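Local coordinates for protein AbyA5 (Verrucosispora maris, PDB 4YWF) that catalyses acetate elimination in spirotetronate biosynthesis, acting as an esterase-like lyase of the alpha/beta hydrolase superfamily, at residues A[25-30]-A[87-92]; A[178-183]-A[265-270]; A[259-264]-A[274-279]. The protein carries 4 engineered substitutions. All blocks are in the same frame, centred on the assembly; numbering follows the deposited sequence.

Contact 1 of 3, residues A[25-30]-A[87-92]; sequences AELKQY and RFPFVD
The rings of Tyr30 and Phe88 lie in an offset stack, centroids 4.2 Å apart and planes inclined by 22°, and Phe88 lies between Tyr30 and the proline that follows it. Over one face of Phe88, toward the rim, sits Tyr30 CD2; over the opposite face, 3.9 Å above the plane and near its centre, is CB of Pro89. From the tyrosine's side, Phe88 CE2 hangs over the middle of the ring. The closest atoms of the stack are Tyr30 CG and Phe88 CZ, 3.4 Å apart. Both aromatic side chains have CG anti to the backbone N (chi1 -178° for Tyr30, 176° for Phe88), which sends each ring across the gap to the other segment. The peptide bond before Pro89 is cis, and this folds the pyrrolidine ring back against the phenylalanine. Leu27 contributes a single methyl, CD2, which touches Phe88 CE1 obliquely at 3.8 Å and meets Pro89 CD at the same distance. Carbon atoms alone make these contacts. The arrangement ties helix 24-29 to the loop where helix 76-87 has ended and helix 94-111 is about to start. Trp59 of helix 59-72 touches both Leu27 and Phe88, Arg96 of helix 94-111 touches Leu27 and Pro89, and Val259 and Thr263 of helix 258-268 pack on Pro89.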
loop_
_atom_site.group_PDB
_atom_site.type_symbol
_atom_site.label_atom_id
_atom_site.label_comp_id
_atom_site.label_asym_id
_atom_site.label_seq_id
_atom_site.Cartn_x
_atom_site.Cartn_y
_atom_site.Cartn_z
ATOM N N ALA A 25 -15.668 -17.231 -0.916
ATOM C CA ALA A 25 -15.053 -17.828 0.287
ATOM C C ALA A 25 -13.900 -16.940 0.630
ATOM O O ALA A 25 -13.630 -16.535 1.759
ATOM C CB ALA A 25 -14.563 -19.226 -0.047
ATOM N N GLU A 26 -13.279 -16.573 -0.458
ATOM C CA GLU A 26 -12.007 -16.000 -0.489
ATOM C C GLU A 26 -12.039 -14.469 -0.330
ATOM O O GLU A 26 -11.154 -13.932 0.251
ATOM C CB GLU A 26 -11.480 -16.412 -1.824
ATOM C CG GLU A 26 -10.126 -15.916 -2.218
ATOM C CD GLU A 26 -9.812 -16.390 -3.608
ATOM O OE1 GLU A 26 -10.604 -17.155 -4.145
ATOM O OE2 GLU A 26 -8.801 -16.008 -4.203
ATOM N N LEU A 27 -13.074 -13.777 -0.791
ATOM C CA LEU A 27 -13.234 -12.378 -0.397
ATOM C C LEU A 27 -13.462 -12.320 1.113
ATOM O O LEU A 27 -12.879 -11.485 1.779
ATOM C CB LEU A 27 -14.401 -11.685 -1.148
ATOM C CG LEU A 27 -14.370 -11.572 -2.666
ATOM C CD1 LEU A 27 -15.662 -10.925 -3.171
ATOM C CD2 LEU A 27 -13.157 -10.796 -3.091
ATOM N N LYS A 28 -14.285 -13.233 1.645
ATOM C CA LYS A 28 -14.658 -13.267 3.089
ATOM C C LYS A 28 -13.480 -13.535 4.016
ATOM O O LYS A 28 -13.517 -13.124 5.184
ATOM C CB LYS A 28 -15.749 -14.340 3.422
ATOM C CG LYS A 28 -17.110 -14.123 2.781
ATOM C CD LYS A 28 -18.298 -14.333 3.712
ATOM C CE LYS A 28 -19.249 -15.397 3.163
ATOM N NZ LYS A 28 -20.678 -14.954 3.177
ATOM N N GLN A 29 -12.479 -14.240 3.494
ATOM C CA GLN A 29 -11.254 -14.574 4.220
ATOM C C GLN A 29 -10.500 -13.332 4.561
ATOM O O GLN A 29 -9.859 -13.236 5.606
ATOM C CB GLN A 29 -10.319 -15.446 3.381
ATOM N N TYR A 30 -10.541 -12.385 3.637
ATOM C CA TYR A 30 -9.932 -11.103 3.833
ATOM C C TYR A 30 -10.706 -10.288 4.864
ATOM O O TYR A 30 -10.124 -9.910 5.881
ATOM C CB TYR A 30 -9.853 -10.371 2.513
ATOM C CG TYR A 30 -9.189 -9.070 2.692
ATOM C CD1 TYR A 30 -7.795 -8.985 2.600
ATOM C CD2 TYR A 30 -9.921 -7.906 2.994
ATOM C CE1 TYR A 30 -7.140 -7.754 2.758
ATOM C CE2 TYR A 30 -9.282 -6.676 3.152
ATOM C CZ TYR A 30 -7.881 -6.603 3.047
ATOM O OH TYR A 30 -7.189 -5.393 3.239
ATOM N N ARG A 87 -15.825 -2.085 -2.415
ATOM C CA ARG A 87 -15.042 -1.960 -3.641
ATOM C C ARG A 87 -13.912 -3.013 -3.760
ATOM O O ARG A 87 -13.439 -3.279 -4.837
ATOM C CB ARG A 87 -14.496 -0.502 -3.702
ATOM C CG ARG A 87 -13.199 -0.319 -4.418
ATOM C CD ARG A 87 -11.958 0.035 -3.618
ATOM N NE ARG A 87 -11.460 -0.769 -2.521
ATOM C CZ ARG A 87 -10.368 -1.547 -2.496
ATOM N NH1 ARG A 87 -9.607 -1.839 -3.587
ATOM N NH2 ARG A 87 -10.055 -2.085 -1.323
ATOM N N PHE A 88 -13.478 -3.602 -2.644
ATOM C CA PHE A 88 -12.465 -4.654 -2.635
ATOM C C PHE A 88 -12.931 -5.816 -3.483
ATOM O O PHE A 88 -14.117 -6.169 -3.416
ATOM C CB PHE A 88 -12.266 -5.116 -1.217
ATOM C CG PHE A 88 -11.321 -6.257 -1.037
ATOM C CD1 PHE A 88 -11.784 -7.575 -1.133
ATOM C CD2 PHE A 88 -10.011 -6.035 -0.659
ATOM C CE1 PHE A 88 -10.939 -8.648 -0.914
ATOM C CE2 PHE A 88 -9.160 -7.097 -0.461
ATOM C CZ PHE A 88 -9.622 -8.415 -0.588
ATOM N N PRO A 89 -12.019 -6.442 -4.261
ATOM C CA PRO A 89 -10.562 -6.202 -4.332
ATOM C C PRO A 89 -10.129 -5.083 -5.320
ATOM O O PRO A 89 -9.013 -4.552 -5.242
ATOM C CB PRO A 89 -10.043 -7.584 -4.701
ATOM C CG PRO A 89 -11.147 -8.126 -5.688
ATOM C CD PRO A 89 -12.424 -7.632 -5.052
ATOM N N PHE A 90 -11.007 -4.716 -6.249
ATOM C CA PHE A 90 -10.774 -3.662 -7.247
ATOM C C PHE A 90 -12.073 -3.422 -8.045
ATOM O O PHE A 90 -12.935 -4.280 -8.137
ATOM C CB PHE A 90 -9.613 -3.970 -8.231
ATOM C CG PHE A 90 -9.931 -5.020 -9.242
ATOM C CD1 PHE A 90 -9.746 -6.381 -8.933
ATOM C CD2 PHE A 90 -10.375 -4.671 -10.493
ATOM C CE1 PHE A 90 -10.041 -7.385 -9.857
ATOM C CE2 PHE A 90 -10.661 -5.658 -11.416
ATOM C CZ PHE A 90 -10.517 -7.015 -11.092
ATOM N N VAL A 91 -12.204 -2.234 -8.601
ATOM C CA VAL A 91 -13.470 -1.801 -9.158
ATOM C C VAL A 91 -13.711 -2.472 -10.500
ATOM O O VAL A 91 -12.972 -2.258 -11.439
ATOM C CB VAL A 91 -13.538 -0.273 -9.294
ATOM C CG1 VAL A 91 -14.761 0.171 -10.112
ATOM C CG2 VAL A 91 -13.596 0.361 -7.918
ATOM N N ASP A 92 -14.732 -3.331 -10.555
ATOM C CA ASP A 92 -15.045 -4.127 -11.753
ATOM C C ASP A 92 -16.510 -4.095 -12.141
ATOM O O ASP A 92 -16.969 -4.883 -12.990
ATOM C CB ASP A 92 -14.611 -5.601 -11.518
ATOM C CG ASP A 92 -15.474 -6.343 -10.489
ATOM O OD1 ASP A 92 -16.257 -5.742 -9.690
ATOM O OD2 ASP A 92 -15.326 -7.567 -10.456
#

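Contact 2 of 3, residues A[178-183]-A[265-270]; sequences PGVGEN and ARLTQT
One residue beyond Leu267, whose side chain presses on Pro178, Gly179 and Val180, the hydroxyl Thr268 OG1 is gripped twice: it accepts from Thr270 OG1 at 2.7 Å and is also bonded to the carbonyl O of Leu264, one turn back in the helix. That pair of bonds probably helps to fix the helix end, which closes as a Schellman motif. Gln269 takes a positive phi of 62°, and the chain turns back so that Thr270 N reaches Ala265 O at 2.9 Å while Gln269 N reaches Arg266 O at 2.8 Å. The helix thereby stops just after it has delivered Leu267 to the opposing loop. Here the touching is done by carbon against backbone as much as by carbon against carbon. Leu267 CB lies 3.7 Å from Pro178 O, and its methyl CD2 rests against the Gly179 peptide, 3.4 Å from Gly179 O. With CG anti to the carbonyl carbon (chi1 -46°), the leucine brings both methyls to Val180 CG2, CD2 at 3.8 Å. Gly179 has no side chain to intervene, and its CA comes within 4.8 Å of Leu267 CA. The loop has its own bracing: a type II' beta turn runs from Val180 to Asn183, closed by Asn183 N to Val180 O at 2.9 Å, and Gly179 N bonds to Asn183 O. Leu267 is further linked through its backbone to Tyr187, and its side chain also touches Ile151. The loop follows strand 171-174 of the sheet, whereas the helix belongs to the excursion between strands 233-239 and 296-301, consistent with a contact between core and cap, since alpha/beta hydrolases often carry cap helices at this point.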
loop_
_atom_site.group_PDB
_atom_site.type_symbol
_atom_site.label_atom_id
_atom_site.label_comp_id
_atom_site.label_asym_id
_atom_site.label_seq_id
_atom_site.Cartn_x
_atom_site.Cartn_y
_atom_site.Cartn_z
ATOM N N PRO A 178 -0.630 2.090 -8.875
ATOM C CA PRO A 178 -1.258 2.286 -10.189
ATOM C C PRO A 178 -2.398 1.345 -10.338
ATOM O O PRO A 178 -2.237 0.140 -10.094
ATOM C CB PRO A 178 -0.123 1.934 -11.178
ATOM C CG PRO A 178 1.125 2.271 -10.445
ATOM C CD PRO A 178 0.850 1.957 -9.013
ATOM N N GLY A 179 -3.572 1.887 -10.656
ATOM C CA GLY A 179 -4.716 1.100 -10.873
ATOM C C GLY A 179 -5.581 0.897 -9.661
ATOM O O GLY A 179 -6.676 0.357 -9.799
ATOM N N VAL A 180 -5.086 1.257 -8.459
ATOM C CA VAL A 180 -5.776 1.039 -7.236
ATOM C C VAL A 180 -6.487 2.348 -6.893
ATOM O O VAL A 180 -5.901 3.425 -7.043
ATOM C CB VAL A 180 -4.785 0.635 -6.116
ATOM C CG1 VAL A 180 -5.440 0.536 -4.778
ATOM C CG2 VAL A 180 -4.087 -0.684 -6.445
ATOM N N GLY A 181 -7.768 2.240 -6.463
ATOM C CA GLY A 181 -8.520 3.374 -6.001
ATOM C C GLY A 181 -8.650 4.417 -7.094
ATOM O O GLY A 181 -9.122 4.111 -8.210
ATOM N N GLU A 182 -8.141 5.630 -6.815
ATOM C CA GLU A 182 -8.245 6.706 -7.723
ATOM C C GLU A 182 -6.973 6.857 -8.566
ATOM O O GLU A 182 -6.893 7.798 -9.383
ATOM C CB GLU A 182 -8.495 8.027 -6.983
ATOM C CG GLU A 182 -9.667 8.050 -6.027
ATOM C CD GLU A 182 -9.828 9.443 -5.468
ATOM O OE1 GLU A 182 -9.097 9.824 -4.488
ATOM O OE2 GLU A 182 -10.694 10.182 -6.026
ATOM N N ASN A 183 -5.964 5.997 -8.364
ATOM C CA ASN A 183 -4.733 6.160 -9.082
ATOM C C ASN A 183 -4.967 5.586 -10.471
ATOM O O ASN A 183 -5.207 4.394 -10.625
ATOM C CB ASN A 183 -3.594 5.451 -8.340
ATOM C CG ASN A 183 -2.251 5.496 -9.088
ATOM O OD1 ASN A 183 -2.188 5.605 -10.324
ATOM N ND2 ASN A 183 -1.185 5.372 -8.351
ATOM N N ALA A 265 -3.677 -8.761 -12.983
ATOM C CA ALA A 265 -4.040 -8.609 -14.368
ATOM C C ALA A 265 -4.803 -7.287 -14.586
ATOM O O ALA A 265 -4.507 -6.573 -15.529
ATOM C CB ALA A 265 -4.846 -9.800 -14.825
ATOM N N ARG A 266 -5.731 -6.918 -13.695
ATOM C CA ARG A 266 -6.435 -5.623 -13.889
ATOM C C ARG A 266 -5.436 -4.488 -13.782
ATOM O O ARG A 266 -5.287 -3.665 -14.685
ATOM C CB ARG A 266 -7.552 -5.382 -12.858
ATOM C CG ARG A 266 -8.109 -3.942 -12.931
ATOM C CD ARG A 266 -8.740 -3.593 -14.303
ATOM N NE ARG A 266 -9.857 -4.521 -14.620
ATOM C CZ ARG A 266 -11.173 -4.248 -14.585
ATOM N NH1 ARG A 266 -11.651 -3.031 -14.280
ATOM N NH2 ARG A 266 -12.025 -5.234 -14.866
ATOM N N LEU A 267 -4.692 -4.441 -12.679
ATOM C CA LEU A 267 -3.754 -3.312 -12.543
ATOM C C LEU A 267 -2.753 -3.170 -13.672
ATOM O O LEU A 267 -2.450 -2.062 -14.087
ATOM C CB LEU A 267 -3.010 -3.317 -11.189
ATOM C CG LEU A 267 -3.794 -3.553 -9.923
ATOM C CD1 LEU A 267 -2.824 -3.560 -8.788
ATOM C CD2 LEU A 267 -4.933 -2.551 -9.660
ATOM N N THR A 268 -2.174 -4.284 -14.124
ATOM C CA THR A 268 -1.260 -4.254 -15.267
ATOM C C THR A 268 -1.961 -4.121 -16.611
ATOM O O THR A 268 -1.294 -3.919 -17.641
ATOM C CB THR A 268 -0.389 -5.519 -15.318
ATOM O OG1 THR A 268 -1.211 -6.717 -15.406
ATOM C CG2 THR A 268 0.489 -5.556 -14.031
ATOM N N GLN A 269 -3.291 -4.265 -16.622
ATOM C CA GLN A 269 -4.066 -4.206 -17.840
ATOM C C GLN A 269 -3.638 -5.333 -18.784
ATOM O O GLN A 269 -3.372 -5.121 -19.940
ATOM C CB GLN A 269 -3.932 -2.836 -18.501
ATOM C CG GLN A 269 -4.638 -1.777 -17.655
ATOM C CD GLN A 269 -4.328 -0.378 -18.084
ATOM O OE1 GLN A 269 -4.124 -0.117 -19.258
ATOM N NE2 GLN A 269 -4.269 0.548 -17.111
ATOM N N THR A 270 -3.612 -6.545 -18.249
ATOM C CA THR A 270 -3.308 -7.737 -19.020
ATOM C C THR A 270 -4.398 -8.679 -18.711
ATOM O O THR A 270 -5.417 -8.217 -18.303
ATOM C CB THR A 270 -1.919 -8.291 -18.679
ATOM O OG1 THR A 270 -1.817 -8.582 -17.288
ATOM C CG2 THR A 270 -0.898 -7.312 -19.093
#

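Contact 3 of 3, residues A[259-264]-A[274-279]; sequences VTVDTL and TVFDHV
Val261 and Leu264 of helix 258-268 meet Val275 and Phe276 of the next helix, 275-278, in the helical excursion that separates strands 233-239 and 296-301 of the alpha/beta hydrolase fold and that in this family commonly forms a cap. The four side chains meet through carbon atoms, and their torsions decide which branch meets which. Val275 has CG1 between its backbone N and carbonyl carbon (chi1 61°) and CG2 anti to the N, which turns one methyl to each partner: CG1 reaches Val261 CG1 at 4.0 Å, while CG2 settles against Leu264 CB at 3.9 Å. The same CG2 is equally close to the carbonyl carbon of Leu264, packing on main chain and side chain together. Val261 divides its work in a similar way. Its CG1 branch, anti to the backbone N, meets Val275, and its CG2 branch approaches Phe276 CE2 at 4.1 Å. Leu264 is the unusual conformer, for its chi1 of -98° lies well away from a staggered value; its CD1 comes within 4.3 Å of Phe276 CE1. Both approach the phenylalanine ring obliquely, at the two atoms that flank CZ. Lys250 and Gln253 of helix 250-255 also touch Phe276, and Phe246 of helix 245-248 touches Leu264, so the pair of helices is packed within a larger helical cluster. On the first helix, away from this interface, a threonine hydroxyl reinforces the regular bonding: Val259 O accepts Thr263 N at 3.1 Å and Thr263 OG1 at 2.9 Å, the two donors arriving from opposite faces of the carbonyl plane.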
loop_
_atom_site.group_PDB
_atom_site.type_symbol
_atom_site.label_atom_id
_atom_site.label_comp_id
_atom_site.label_asym_id
_atom_site.label_seq_id
_atom_site.Cartn_x
_atom_site.Cartn_y
_atom_site.Cartn_z
ATOM N N VAL A 259 -7.928 -14.271 -6.635
ATOM C CA VAL A 259 -8.135 -12.837 -6.379
ATOM C C VAL A 259 -6.825 -12.064 -6.612
ATOM O O VAL A 259 -6.839 -11.044 -7.274
ATOM C CB VAL A 259 -8.704 -12.547 -4.989
ATOM C CG1 VAL A 259 -8.890 -11.057 -4.804
ATOM C CG2 VAL A 259 -10.071 -13.209 -4.808
ATOM N N THR A 260 -5.687 -12.599 -6.149
ATOM C CA THR A 260 -4.401 -11.955 -6.407
ATOM C C THR A 260 -4.057 -11.861 -7.875
ATOM O O THR A 260 -3.603 -10.827 -8.346
ATOM C CB THR A 260 -3.259 -12.672 -5.654
ATOM O OG1 THR A 260 -3.516 -12.581 -4.258
ATOM C CG2 THR A 260 -1.940 -11.997 -5.931
ATOM N N VAL A 261 -4.265 -12.952 -8.610
ATOM C CA VAL A 261 -3.961 -13.016 -10.055
ATOM C C VAL A 261 -4.797 -12.037 -10.901
ATOM O O VAL A 261 -4.284 -11.391 -11.847
ATOM C CB VAL A 261 -4.212 -14.440 -10.629
ATOM C CG1 VAL A 261 -3.933 -14.502 -12.146
ATOM C CG2 VAL A 261 -3.406 -15.508 -9.876
ATOM N N ASP A 262 -6.096 -12.010 -10.592
ATOM C CA ASP A 262 -7.088 -11.213 -11.358
ATOM C C ASP A 262 -6.850 -9.754 -11.118
ATOM O O ASP A 262 -6.849 -8.950 -12.054
ATOM C CB ASP A 262 -8.491 -11.540 -10.897
ATOM C CG ASP A 262 -9.102 -12.743 -11.614
ATOM O OD1 ASP A 262 -8.728 -13.048 -12.772
ATOM O OD2 ASP A 262 -9.986 -13.375 -11.008
ATOM N N THR A 263 -6.638 -9.406 -9.845
ATOM C CA THR A 263 -6.218 -8.019 -9.535
ATOM C C THR A 263 -4.972 -7.604 -10.264
ATOM O O THR A 263 -4.901 -6.521 -10.868
ATOM C CB THR A 263 -5.997 -7.858 -8.024
ATOM O OG1 THR A 263 -7.198 -8.193 -7.387
ATOM C CG2 THR A 263 -5.623 -6.458 -7.648
ATOM N N LEU A 264 -3.950 -8.456 -10.221
ATOM C CA LEU A 264 -2.693 -8.093 -10.903
ATOM C C LEU A 264 -2.905 -7.869 -12.377
ATOM O O LEU A 264 -2.339 -6.955 -12.977
ATOM C CB LEU A 264 -1.628 -9.195 -10.747
ATOM C CG LEU A 264 -0.529 -9.107 -9.682
ATOM C CD1 LEU A 264 0.575 -10.118 -10.036
ATOM C CD2 LEU A 264 0.101 -7.715 -9.537
ATOM N N THR A 274 -1.830 -14.211 -19.225
ATOM C CA THR A 274 -0.645 -13.488 -19.650
ATOM C C THR A 274 0.078 -12.716 -18.493
ATOM O O THR A 274 1.192 -12.271 -18.691
ATOM C CB THR A 274 -0.985 -12.506 -20.794
ATOM O OG1 THR A 274 -1.983 -11.580 -20.355
ATOM C CG2 THR A 274 -1.511 -13.257 -22.038
ATOM N N VAL A 275 -0.533 -12.566 -17.323
ATOM C CA VAL A 275 0.007 -11.593 -16.360
ATOM C C VAL A 275 1.394 -11.980 -15.836
ATOM O O VAL A 275 2.306 -11.185 -15.882
ATOM C CB VAL A 275 -0.981 -11.239 -15.213
ATOM C CG1 VAL A 275 -1.352 -12.440 -14.385
ATOM C CG2 VAL A 275 -0.401 -10.105 -14.335
ATOM N N PHE A 276 1.593 -13.221 -15.444
ATOM C CA PHE A 276 2.909 -13.660 -14.960
ATOM C C PHE A 276 4.026 -13.585 -15.982
ATOM O O PHE A 276 5.132 -13.165 -15.645
ATOM C CB PHE A 276 2.804 -15.023 -14.361
ATOM C CG PHE A 276 2.080 -15.016 -13.064
ATOM C CD1 PHE A 276 2.542 -14.204 -11.997
ATOM C CD2 PHE A 276 0.969 -15.777 -12.869
ATOM C CE1 PHE A 276 1.873 -14.160 -10.792
ATOM C CE2 PHE A 276 0.316 -15.754 -11.677
ATOM C CZ PHE A 276 0.753 -14.948 -10.636
ATOM N N ASP A 277 3.712 -13.898 -17.247
ATOM C CA ASP A 277 4.642 -13.714 -18.317
ATOM C C ASP A 277 4.925 -12.269 -18.418
ATOM O O ASP A 277 6.084 -11.838 -18.626
ATOM C CB ASP A 277 4.083 -14.171 -19.674
ATOM C CG ASP A 277 4.218 -15.634 -19.896
ATOM O OD1 ASP A 277 4.932 -16.338 -19.112
ATOM O OD2 ASP A 277 3.589 -16.090 -20.860
ATOM N N HIS A 278 3.867 -11.487 -18.258
ATOM C CA HIS A 278 4.022 -10.052 -18.359
ATOM C C HIS A 278 5.035 -9.491 -17.323
ATOM O O HIS A 278 5.764 -8.563 -17.632
ATOM C CB HIS A 278 2.647 -9.359 -18.286
ATOM C CG HIS A 278 2.710 -7.882 -18.513
ATOM N ND1 HIS A 278 3.061 -7.323 -19.719
ATOM C CD2 HIS A 278 2.484 -6.846 -17.678
ATOM C CE1 HIS A 278 3.057 -6.011 -19.623
ATOM N NE2 HIS A 278 2.704 -5.693 -18.392
ATOM N N VAL A 279 5.083 -10.057 -16.131
ATOM C CA VAL A 279 5.890 -9.450 -15.033
ATOM C C VAL A 279 7.190 -10.242 -14.829
ATOM O O VAL A 279 7.936 -9.993 -13.869
ATOM C CB VAL A 279 5.100 -9.364 -13.710
ATOM C CG1 VAL A 279 3.878 -8.473 -13.889
ATOM C CG2 VAL A 279 4.639 -10.745 -13.214
#

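How the contacts relate
The three contacts illustrate how one helix can serve several interfaces. Contact 1 closes first along the chain; contacts 2 and 3 come later and interleave in the order 178-183, 259-264, 265-270, 274-279, and both use helix 258-268. The centres of contacts 2 and 3 lie about 11 Å apart, while that of contact 1 is about 15 Å from contact 2 and 16 Å from contact 3. Glu26 OE2 probably bonds to Val259 N at 3.1 Å, linking contact 1 to contact 3, and Phe90 packs on Arg266, reaching contact 2. Helix 258-268 thus brings together helix 24-29, the loop after helix 76-87, helix 275-278 and the loop that follows strand 171-174 of the sheet.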